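Local coordinates for protein dihydropteridine reductase (Caenorhabditis elegans, PDB 1OOE) that probably reduces quinonoid dihydrobiopterin to tetrahydrobiopterin with NADH or NADPH, as a homodimeric short-chain dehydrogenase/reductase, at residues S17-L20 against E21-K25; G86-S90 against K91-K95; S139-G142 against Y143-K147. All coordinates share one frame; numbering follows the deposited sequence.

In the fold
The three contacts follow one another along the chain of a Rossmann-type short-chain dehydrogenase/reductase. Contact 1 lies within helix 14-25, connecting strands 4-9 and 28-34 of the central sheet. Contact 2 leads from the loop after strand 73-78 into helix 93-118, and contact 3 opens helix 141-158, which follows strand 123-128. The centres of contacts 2 and 3 are about 10 Å apart; G86 meets S139 and I141, and F93 packs on I141. Contact 1 stands on the opposite side of the chain's centre, its centre about 37 Å from that of contact 2 and 30 Å from that of contact 3. It thus belongs to the first beta-alpha-beta unit, whereas contacts 2 and 3 share one end of the fold at the dimer interface.

Contact 1 of 3, residues S17-L20 against E21-K25; sequences SAIL and EFFKK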
ATOM      1  N   SER A  17      10.667  10.783  20.285  1.00 12.47           N
ATOM      2  CA  SER A  17      11.446  11.118  21.470  1.00 13.24           C
ATOM      3  C   SER A  17      10.555  11.786  22.516  1.00 13.34           C
ATOM      4  O   SER A  17      10.719  11.562  23.717  1.00 14.76           O
ATOM      5  CB  SER A  17      12.616  12.041  21.097  1.00 15.06           C
ATOM      6  OG  SER A  17      13.360  12.411  22.245  0.50 13.57           O
ATOM      7  N   ALA A  18       9.608  12.602  22.059  1.00 12.36           N
ATOM      8  CA  ALA A  18       8.692  13.279  22.972  1.00 13.33           C
ATOM      9  C   ALA A  18       7.820  12.254  23.694  1.00 12.77           C
ATOM     10  O   ALA A  18       7.588  12.356  24.902  1.00 11.59           O
ATOM     11  CB  ALA A  18       7.812  14.260  22.203  1.00 14.23           C
ATOM     12  N   ILE A  19       7.327  11.274  22.944  1.00 11.29           N
ATOM     13  CA  ILE A  19       6.484  10.229  23.511  1.00  9.91           C
ATOM     14  C   ILE A  19       7.281   9.400  24.515  1.00 10.61           C
ATOM     15  O   ILE A  19       6.816   9.141  25.624  1.00 11.82           O
ATOM     16  CB  ILE A  19       5.922   9.309  22.396  1.00  9.15           C
ATOM     17  CG1 ILE A  19       4.958  10.110  21.518  1.00  8.56           C
ATOM     18  CG2 ILE A  19       5.198   8.103  23.005  1.00  7.46           C
ATOM     19  CD1 ILE A  19       4.579   9.417  20.227  1.00  9.84           C
ATOM     20  N   LEU A  20       8.487   8.998  24.127  1.00 11.78           N
ATOM     21  CA  LEU A  20       9.347   8.204  24.996  1.00 12.43           C
ATOM     22  C   LEU A  20       9.625   8.935  26.309  1.00 13.65           C
ATOM     23  O   LEU A  20       9.481   8.365  27.391  1.00 15.05           O
ATOM     24  CB  LEU A  20      10.662   7.883  24.274  1.00 13.50           C
ATOM     25  CG  LEU A  20      11.659   6.941  24.961  1.00 14.41           C
ATOM     26  CD1 LEU A  20      12.581   6.316  23.912  1.00 14.59           C
ATOM     27  CD2 LEU A  20      12.460   7.701  26.003  1.00 16.93           C
ATOM     28  N   GLU A  21      10.011  10.204  26.214  1.00 14.21           N
ATOM     29  CA  GLU A  21      10.294  10.994  27.409  1.00 15.15           C
ATOM     30  C   GLU A  21       9.061  11.142  28.299  1.00 15.01           C
ATOM     31  O   GLU A  21       9.155  11.047  29.525  1.00 15.50           O
ATOM     32  CB  GLU A  21      10.802  12.386  27.021  1.00 17.06           C
ATOM     33  CG  GLU A  21      12.197  12.418  26.416  1.00 20.89           C
ATOM     34  CD  GLU A  21      13.247  11.827  27.337  1.00 23.14           C
ATOM     35  OE1 GLU A  21      13.071  11.907  28.573  1.00 24.83           O
ATOM     36  OE2 GLU A  21      14.257  11.297  26.826  1.00 24.46           O
ATOM     37  N   PHE A  22       7.908  11.372  27.681  1.00 14.47           N
ATOM     38  CA  PHE A  22       6.668  11.553  28.423  1.00 14.24           C
ATOM     39  C   PHE A  22       6.257  10.314  29.219  1.00 14.85           C
ATOM     40  O   PHE A  22       5.892  10.421  30.390  1.00 16.03           O
ATOM     41  CB  PHE A  22       5.540  11.953  27.473  1.00 15.12           C
ATOM     42  CG  PHE A  22       4.290  12.399  28.172  1.00 15.67           C
ATOM     43  CD1 PHE A  22       4.260  13.604  28.868  1.00 16.70           C
ATOM     44  CD2 PHE A  22       3.143  11.616  28.141  1.00 15.16           C
ATOM     45  CE1 PHE A  22       3.103  14.023  29.522  1.00 17.89           C
ATOM     46  CE2 PHE A  22       1.979  12.025  28.793  1.00 17.79           C
ATOM     47  CZ  PHE A  22       1.959  13.230  29.483  1.00 16.39           C
ATOM     48  N   PHE A  23       6.308   9.141  28.594  1.00 14.00           N
ATOM     49  CA  PHE A  23       5.932   7.923  29.306  1.00 14.60           C
ATOM     50  C   PHE A  23       6.925   7.607  30.415  1.00 16.10           C
ATOM     51  O   PHE A  23       6.544   7.121  31.482  1.00 15.25           O
ATOM     52  CB  PHE A  23       5.812   6.737  28.342  1.00 13.41           C
ATOM     53  CG  PHE A  23       4.460   6.631  27.688  1.00 12.52           C
ATOM     54  CD1 PHE A  23       4.073   7.536  26.702  1.00 14.05           C
ATOM     55  CD2 PHE A  23       3.551   5.655  28.095  1.00 12.61           C
ATOM     56  CE1 PHE A  23       2.799   7.474  26.133  1.00 13.62           C
ATOM     57  CE2 PHE A  23       2.278   5.585  27.533  1.00 11.54           C
ATOM     58  CZ  PHE A  23       1.899   6.498  26.549  1.00 12.02           C
ATOM     59  N   LYS A  24       8.197   7.889  30.159  1.00 16.24           N
ATOM     60  CA  LYS A  24       9.244   7.653  31.144  1.00 18.28           C
ATOM     61  C   LYS A  24       8.976   8.522  32.371  1.00 18.26           C
ATOM     62  O   LYS A  24       9.075   8.060  33.512  1.00 18.00           O
ATOM     63  CB  LYS A  24      10.606   8.003  30.546  1.00 19.70           C
ATOM     64  CG  LYS A  24      11.795   7.642  31.416  1.00 22.40           C
ATOM     65  CD  LYS A  24      13.094   8.101  30.762  1.00 23.03           C
ATOM     66  CE  LYS A  24      14.303   7.733  31.605  1.00 24.16           C
ATOM     67  NZ  LYS A  24      15.573   8.220  31.001  0.50 23.54           N
ATOM     68  N   LYS A  25       8.628   9.783  32.133  1.00 18.08           N
ATOM     69  CA  LYS A  25       8.343  10.709  33.223  1.00 19.81           C
ATOM     70  C   LYS A  25       7.137  10.234  34.025  1.00 20.22           C
ATOM     71  O   LYS A  25       7.011  10.532  35.215  1.00 21.52           O
ATOM     72  CB  LYS A  25       8.072  12.114  32.673  1.00 20.23           C
ATOM     73  CG  LYS A  25       7.703  13.137  33.746  1.00 24.47           C
ATOM     74  CD  LYS A  25       7.358  14.495  33.147  1.00 27.62           C
ATOM     75  CE  LYS A  25       8.558  15.124  32.457  1.00 30.27           C
ATOM     76  NZ  LYS A  25       9.703  15.316  33.393  1.00 33.33           N
TER
HETATM   77  O   HOH W   1      14.214  11.004  24.252  1.00 23.48           O
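With chi1 of I19 at -67°, its CG2 branch stands anti to the backbone N, while F23, one turn on, has CG anti to its own carbonyl carbon (chi1 -86°), and the two run side by side in the same direction. CG2 of I19 meets the ring at CD1 of F23, 3.9 Å away, and lies almost as near to CE1. The carbonyl oxygen of I19 approaches the same ring at its edge, near the ring plane, 3.4 Å from CD1 of F23, and also accepts the amide of F23, N to O 3.0 Å. On another side of the helix, the E21 chain folds back toward S17. In the conformer of S17 described, a water links the pair, 2.6 Å from OG of S17 and 2.6 Å from OE2 of E21, to which it donates. These are the i to i+4 contacts of helix 14-25 in the beta-alpha-beta unit formed with strands 4-9 and 28-34, the first of the Rossmann fold. The buried face carries I19, L20 and F23: L20 and F23 reach V30 of strand 28-34, and the F23 ring meets Y28 edge-to-face. Helix 198-210 packs on both I19 and F22, through S202 and, respectively, L205 and L206. Backbone bonds tie each of S17 to L20 to the residue four on. K24, in the conformer described, hydrogen-bonds through NZ to O of Q40.

Contact 2 of 3, residues G86-S90 against K91-K95; sequences GSASS and KDFVK
The F93 ring turns one face to the backbone of A88, whose CA sits 3.9 Å from the ring centroid and 18° off the ring normal, a CH-pi contact. CA is displaced toward the rim, nearest CG of F93 at 3.7 Å. The first torsion of F93 (chi1 162°) sets CG anti to the backbone N and carries the ring back over the preceding turn, where CB of F93 comes 3.4 Å from O of S87. S90 grips the start of the helix from the other end of that turn. Its OG accepts a bent bond from the amide of D92, OG to N 3.2 Å, and lies 2.7 Å from a water that donates weakly to OD2 of D92. The carbonyl O of S90 takes the amide of F93, O to N 3.2 Å, with the donor well above the carbonyl plane. Two successive type I turns, S87 to S90 and S90 to F93, thus lead into helix 93-118. A88 and F93 both pack on I141 of helix 141-158, and O of A88 accepts a hydrogen bond from NZ of K113 of the second subunit, placing the turn at the dimer interface beside the starts of two helices.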
ATOM      1  N   GLY A  86       6.977  13.183  -5.518  1.00 14.61           N
ATOM      2  CA  GLY A  86       7.131  12.915  -6.937  1.00 15.40           C
ATOM      3  C   GLY A  86       5.921  12.334  -7.646  1.00 14.26           C
ATOM      4  O   GLY A  86       5.299  11.384  -7.163  1.00 12.67           O
ATOM      5  N   SER A  87       5.576  12.912  -8.795  1.00 13.99           N
ATOM      6  CA  SER A  87       4.456  12.416  -9.584  1.00 12.39           C
ATOM      7  C   SER A  87       5.002  11.258 -10.413  1.00 12.56           C
ATOM      8  O   SER A  87       6.184  10.936 -10.321  1.00 13.07           O
ATOM      9  CB  SER A  87       3.921  13.507 -10.517  1.00 12.84           C
ATOM     10  OG  SER A  87       4.847  13.784 -11.556  1.00 14.10           O
ATOM     11  N   ALA A  88       4.152  10.636 -11.226  1.00 11.51           N
ATOM     12  CA  ALA A  88       4.594   9.517 -12.053  1.00 13.98           C
ATOM     13  C   ALA A  88       5.629   9.928 -13.101  1.00 15.17           C
ATOM     14  O   ALA A  88       6.405   9.096 -13.574  1.00 16.67           O
ATOM     15  CB  ALA A  88       3.393   8.860 -12.732  1.00 13.47           C
ATOM     16  N   SER A  89       5.649  11.206 -13.464  1.00 15.44           N
ATOM     17  CA  SER A  89       6.609  11.670 -14.460  1.00 14.83           C
ATOM     18  C   SER A  89       7.954  12.048 -13.835  1.00 16.62           C
ATOM     19  O   SER A  89       8.913  12.359 -14.543  1.00 14.86           O
ATOM     20  CB  SER A  89       6.028  12.850 -15.245  1.00 16.34           C
ATOM     21  OG  SER A  89       5.634  13.901 -14.385  1.00 15.46           O
ATOM     22  N   SER A  90       8.026  12.020 -12.507  1.00 16.07           N
ATOM     23  CA  SER A  90       9.266  12.337 -11.809  1.00 17.43           C
ATOM     24  C   SER A  90      10.304  11.261 -12.089  1.00 17.42           C
ATOM     25  O   SER A  90       9.971  10.081 -12.202  1.00 16.48           O
ATOM     26  CB  SER A  90       9.032  12.413 -10.300  1.00 17.89           C
ATOM     27  OG  SER A  90      10.270  12.381  -9.611  1.00 22.03           O
ATOM     28  N   LYS A  91      11.564  11.667 -12.193  1.00 19.44           N
ATOM     29  CA  LYS A  91      12.637  10.720 -12.457  1.00 19.61           C
ATOM     30  C   LYS A  91      12.726   9.688 -11.335  1.00 18.67           C
ATOM     31  O   LYS A  91      13.016   8.516 -11.581  1.00 17.10           O
ATOM     32  CB  LYS A  91      13.974  11.456 -12.591  1.00 23.20           C
ATOM     33  CG  LYS A  91      15.153  10.542 -12.892  1.00 26.70           C
ATOM     34  CD  LYS A  91      16.431  11.328 -13.150  1.00 30.71           C
ATOM     35  CE  LYS A  91      16.867  12.124 -11.929  1.00 32.38           C
ATOM     36  NZ  LYS A  91      18.125  12.876 -12.196  1.00 35.46           N
ATOM     37  N   ASP A  92      12.461  10.126 -10.108  1.00 17.58           N
ATOM     38  CA  ASP A  92      12.527   9.239  -8.952  1.00 16.31           C
ATOM     39  C   ASP A  92      11.165   8.770  -8.439  1.00 16.03           C
ATOM     40  O   ASP A  92      11.008   8.518  -7.246  1.00 14.46           O
ATOM     41  CB  ASP A  92      13.285   9.919  -7.808  1.00 17.65           C
ATOM     42  CG  ASP A  92      14.693  10.319  -8.196  1.00 18.31           C
ATOM     43  OD1 ASP A  92      15.415   9.483  -8.776  1.00 18.97           O
ATOM     44  OD2 ASP A  92      15.081  11.471  -7.910  1.00 24.28           O
ATOM     45  N   PHE A  93      10.187   8.652  -9.334  1.00 14.58           N
ATOM     46  CA  PHE A  93       8.853   8.196  -8.942  1.00 12.25           C
ATOM     47  C   PHE A  93       8.943   6.848  -8.225  1.00 11.75           C
ATOM     48  O   PHE A  93       8.441   6.697  -7.107  1.00 13.52           O
ATOM     49  CB  PHE A  93       7.944   8.085 -10.183  1.00 10.68           C
ATOM     50  CG  PHE A  93       6.708   7.232  -9.976  1.00 11.94           C
ATOM     51  CD1 PHE A  93       5.838   7.473  -8.915  1.00 11.99           C
ATOM     52  CD2 PHE A  93       6.417   6.194 -10.856  1.00 11.51           C
ATOM     53  CE1 PHE A  93       4.696   6.691  -8.735  1.00 12.30           C
ATOM     54  CE2 PHE A  93       5.276   5.403 -10.687  1.00 12.97           C
ATOM     55  CZ  PHE A  93       4.414   5.654  -9.622  1.00 12.23           C
ATOM     56  N   VAL A  94       9.594   5.879  -8.861  1.00 10.95           N
ATOM     57  CA  VAL A  94       9.728   4.547  -8.277  1.00 11.41           C
ATOM     58  C   VAL A  94      10.710   4.509  -7.108  1.00 11.19           C
ATOM     59  O   VAL A  94      10.427   3.902  -6.069  1.00 11.71           O
ATOM     60  CB  VAL A  94      10.160   3.511  -9.342  1.00 10.77           C
ATOM     61  CG1 VAL A  94      10.451   2.174  -8.684  1.00 10.76           C
ATOM     62  CG2 VAL A  94       9.050   3.346 -10.375  1.00 13.23           C
ATOM     63  N   LYS A  95      11.862   5.150  -7.280  1.00 10.97           N
ATOM     64  CA  LYS A  95      12.876   5.195  -6.234  1.00 12.40           C
ATOM     65  C   LYS A  95      12.276   5.691  -4.921  1.00 13.56           C
ATOM     66  O   LYS A  95      12.493   5.103  -3.858  1.00 12.40           O
ATOM     67  CB  LYS A  95      14.020   6.122  -6.652  1.00 14.70           C
ATOM     68  CG  LYS A  95      15.083   6.316  -5.583  1.00 15.56           C
ATOM     69  CD  LYS A  95      16.158   7.268  -6.072  1.00 19.75           C
ATOM     70  CE  LYS A  95      17.271   7.434  -5.056  1.00 22.54           C
ATOM     71  NZ  LYS A  95      18.285   8.418  -5.534  1.00 25.35           N
TER
HETATM   72  O   HOH W   2       6.436   9.096  -5.651  1.00 17.96           O
HETATM   73  O   HOH W   3      12.687  13.412  -9.173  1.00 34.66           O

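Contact 3 of 3, residues S139-G142 against Y143-K147; sequences SMIG and YGMAK
M140 and Y143 lie side by side and point the same way, the methionine end coming obliquely to the ring at CD2. CE of M140 comes 3.6 Å from CD2 of Y143, and SD of M140 lies 5.1 Å from the ring centroid, 57° off the normal, an oblique Met-aromatic contact. M140 reaches this place with CG lodged between its backbone N and carbonyl carbon (chi1 48°) and a bend at chi3, while CG of Y143 is anti to the backbone N. This pair forms the outer, more solvent-facing side of the contact: both residues are partly exposed, although the Y143 ring also meets W83 edge-to-face. The tight part is the buried helical turn behind it. There, CG of M145 approaches O of I141 to 3.2 Å, whereas CG2 of I141 and CG of M145 touch more lightly. CE of M145 curls back to within 3.9 Å of CA of G142. The turn begins helix 141-158 of the short-chain dehydrogenase/reductase fold, with M140 at the N-cap. Y143 and K147 are spaced as in the Tyr-x-x-x-Lys motif of the family, consistent with their lying at its active site. CG of K147 lies over one face of the Y143 ring, 3.9 Å above its plane, and its NZ is held by the carbonyl oxygens of T128 and G129. The first backbone bonds close the turn: O of M140, which also accepts a bond from OG1 of T137, takes N of G144 at 3.0 Å, and O of G142 accepts N of A146, also at 3.0 Å. I141 and M145 pack against L153 of the second subunit.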
ATOM      1  N   SER A 139       0.995  14.612  -6.749  1.00 12.51           N
ATOM      2  CA  SER A 139       2.328  15.202  -6.622  1.00 12.35           C
ATOM      3  C   SER A 139       3.277  14.394  -5.736  1.00 13.11           C
ATOM      4  O   SER A 139       4.469  14.683  -5.679  1.00 15.03           O
ATOM      5  CB  SER A 139       2.234  16.632  -6.081  1.00 14.13           C
ATOM      6  OG  SER A 139       1.923  16.643  -4.699  1.00 14.07           O
ATOM      7  N   MET A 140       2.743  13.387  -5.050  1.00 11.58           N
ATOM      8  CA  MET A 140       3.537  12.534  -4.167  1.00 10.95           C
ATOM      9  C   MET A 140       2.870  11.164  -4.122  1.00 10.91           C
ATOM     10  O   MET A 140       2.434  10.695  -3.070  1.00 10.84           O
ATOM     11  CB  MET A 140       3.616  13.147  -2.761  1.00 10.53           C
ATOM     12  CG  MET A 140       2.276  13.610  -2.196  1.00 10.35           C
ATOM     13  SD  MET A 140       2.500  14.488  -0.630  1.00 12.63           S
ATOM     14  CE  MET A 140       1.031  14.019   0.252  1.00 13.91           C
ATOM     15  N   ILE A 141       2.808  10.535  -5.290  1.00 11.43           N
ATOM     16  CA  ILE A 141       2.168   9.238  -5.464  1.00 10.11           C
ATOM     17  C   ILE A 141       2.676   8.107  -4.573  1.00 10.66           C
ATOM     18  O   ILE A 141       1.871   7.360  -4.016  1.00  8.31           O
ATOM     19  CB  ILE A 141       2.228   8.824  -6.954  1.00  9.80           C
ATOM     20  CG1 ILE A 141       1.458   9.859  -7.783  1.00 10.10           C
ATOM     21  CG2 ILE A 141       1.633   7.437  -7.151  1.00 11.29           C
ATOM     22  CD1 ILE A 141       1.418   9.587  -9.284  1.00 11.89           C
ATOM     23  N   GLY A 142       3.992   7.980  -4.431  1.00  9.89           N
ATOM     24  CA  GLY A 142       4.546   6.925  -3.593  1.00 10.06           C
ATOM     25  C   GLY A 142       4.147   7.075  -2.135  1.00 10.09           C
ATOM     26  O   GLY A 142       3.739   6.107  -1.483  1.00  9.88           O
ATOM     27  N   TYR A 143       4.270   8.290  -1.617  1.00  8.64           N
ATOM     28  CA  TYR A 143       3.900   8.567  -0.232  1.00  9.77           C
ATOM     29  C   TYR A 143       2.426   8.206  -0.060  1.00  9.96           C
ATOM     30  O   TYR A 143       2.040   7.543   0.906  1.00  8.28           O
ATOM     31  CB  TYR A 143       4.111  10.052   0.073  1.00  9.22           C
ATOM     32  CG  TYR A 143       3.799  10.448   1.501  1.00  7.82           C
ATOM     33  CD1 TYR A 143       4.612  10.032   2.555  1.00  9.16           C
ATOM     34  CD2 TYR A 143       2.698  11.250   1.791  1.00  6.45           C
ATOM     35  CE1 TYR A 143       4.335  10.413   3.867  1.00  9.35           C
ATOM     36  CE2 TYR A 143       2.410  11.636   3.096  1.00  8.94           C
ATOM     37  CZ  TYR A 143       3.236  11.215   4.129  1.00  9.61           C
ATOM     38  OH  TYR A 143       2.966  11.612   5.421  1.00 10.29           O
ATOM     39  N   GLY A 144       1.607   8.645  -1.012  1.00 10.05           N
ATOM     40  CA  GLY A 144       0.182   8.364  -0.955  1.00 10.73           C
ATOM     41  C   GLY A 144      -0.128   6.880  -0.900  1.00  9.47           C
ATOM     42  O   GLY A 144      -0.934   6.452  -0.071  1.00 10.27           O
ATOM     43  N   MET A 145       0.504   6.104  -1.781  1.00  9.44           N
ATOM     44  CA  MET A 145       0.314   4.650  -1.849  1.00 10.74           C
ATOM     45  C   MET A 145       0.686   3.958  -0.550  1.00  7.95           C
ATOM     46  O   MET A 145      -0.058   3.118  -0.037  1.00  8.77           O
ATOM     47  CB  MET A 145       1.201   4.028  -2.926  1.00 13.76           C
ATOM     48  CG  MET A 145       0.855   4.337  -4.348  1.00 19.12           C
ATOM     49  SD  MET A 145       1.650   3.081  -5.352  1.00 13.79           S
ATOM     50  CE  MET A 145       3.348   3.606  -5.332  1.00 15.22           C
ATOM     51  N   ALA A 146       1.878   4.286  -0.064  1.00  8.30           N
ATOM     52  CA  ALA A 146       2.410   3.703   1.161  1.00  8.20           C
ATOM     53  C   ALA A 146       1.479   3.956   2.334  1.00  8.22           C
ATOM     54  O   ALA A 146       1.132   3.032   3.073  1.00  7.33           O
ATOM     55  CB  ALA A 146       3.795   4.283   1.455  1.00  8.55           C
ATOM     56  N   LYS A 147       1.067   5.209   2.503  1.00  7.63           N
ATOM     57  CA  LYS A 147       0.183   5.543   3.609  1.00  7.64           C
ATOM     58  C   LYS A 147      -1.212   4.937   3.452  1.00  7.64           C
ATOM     59  O   LYS A 147      -1.850   4.595   4.446  1.00  7.55           O
ATOM     60  CB  LYS A 147       0.111   7.065   3.784  1.00  7.20           C
ATOM     61  CG  LYS A 147       1.408   7.677   4.319  1.00  6.62           C
ATOM     62  CD  LYS A 147       1.667   7.262   5.771  1.00  7.52           C
ATOM     63  CE  LYS A 147       2.842   8.026   6.368  1.00  7.37           C
ATOM     64  NZ  LYS A 147       3.014   7.725   7.826  1.00  8.68           N
TER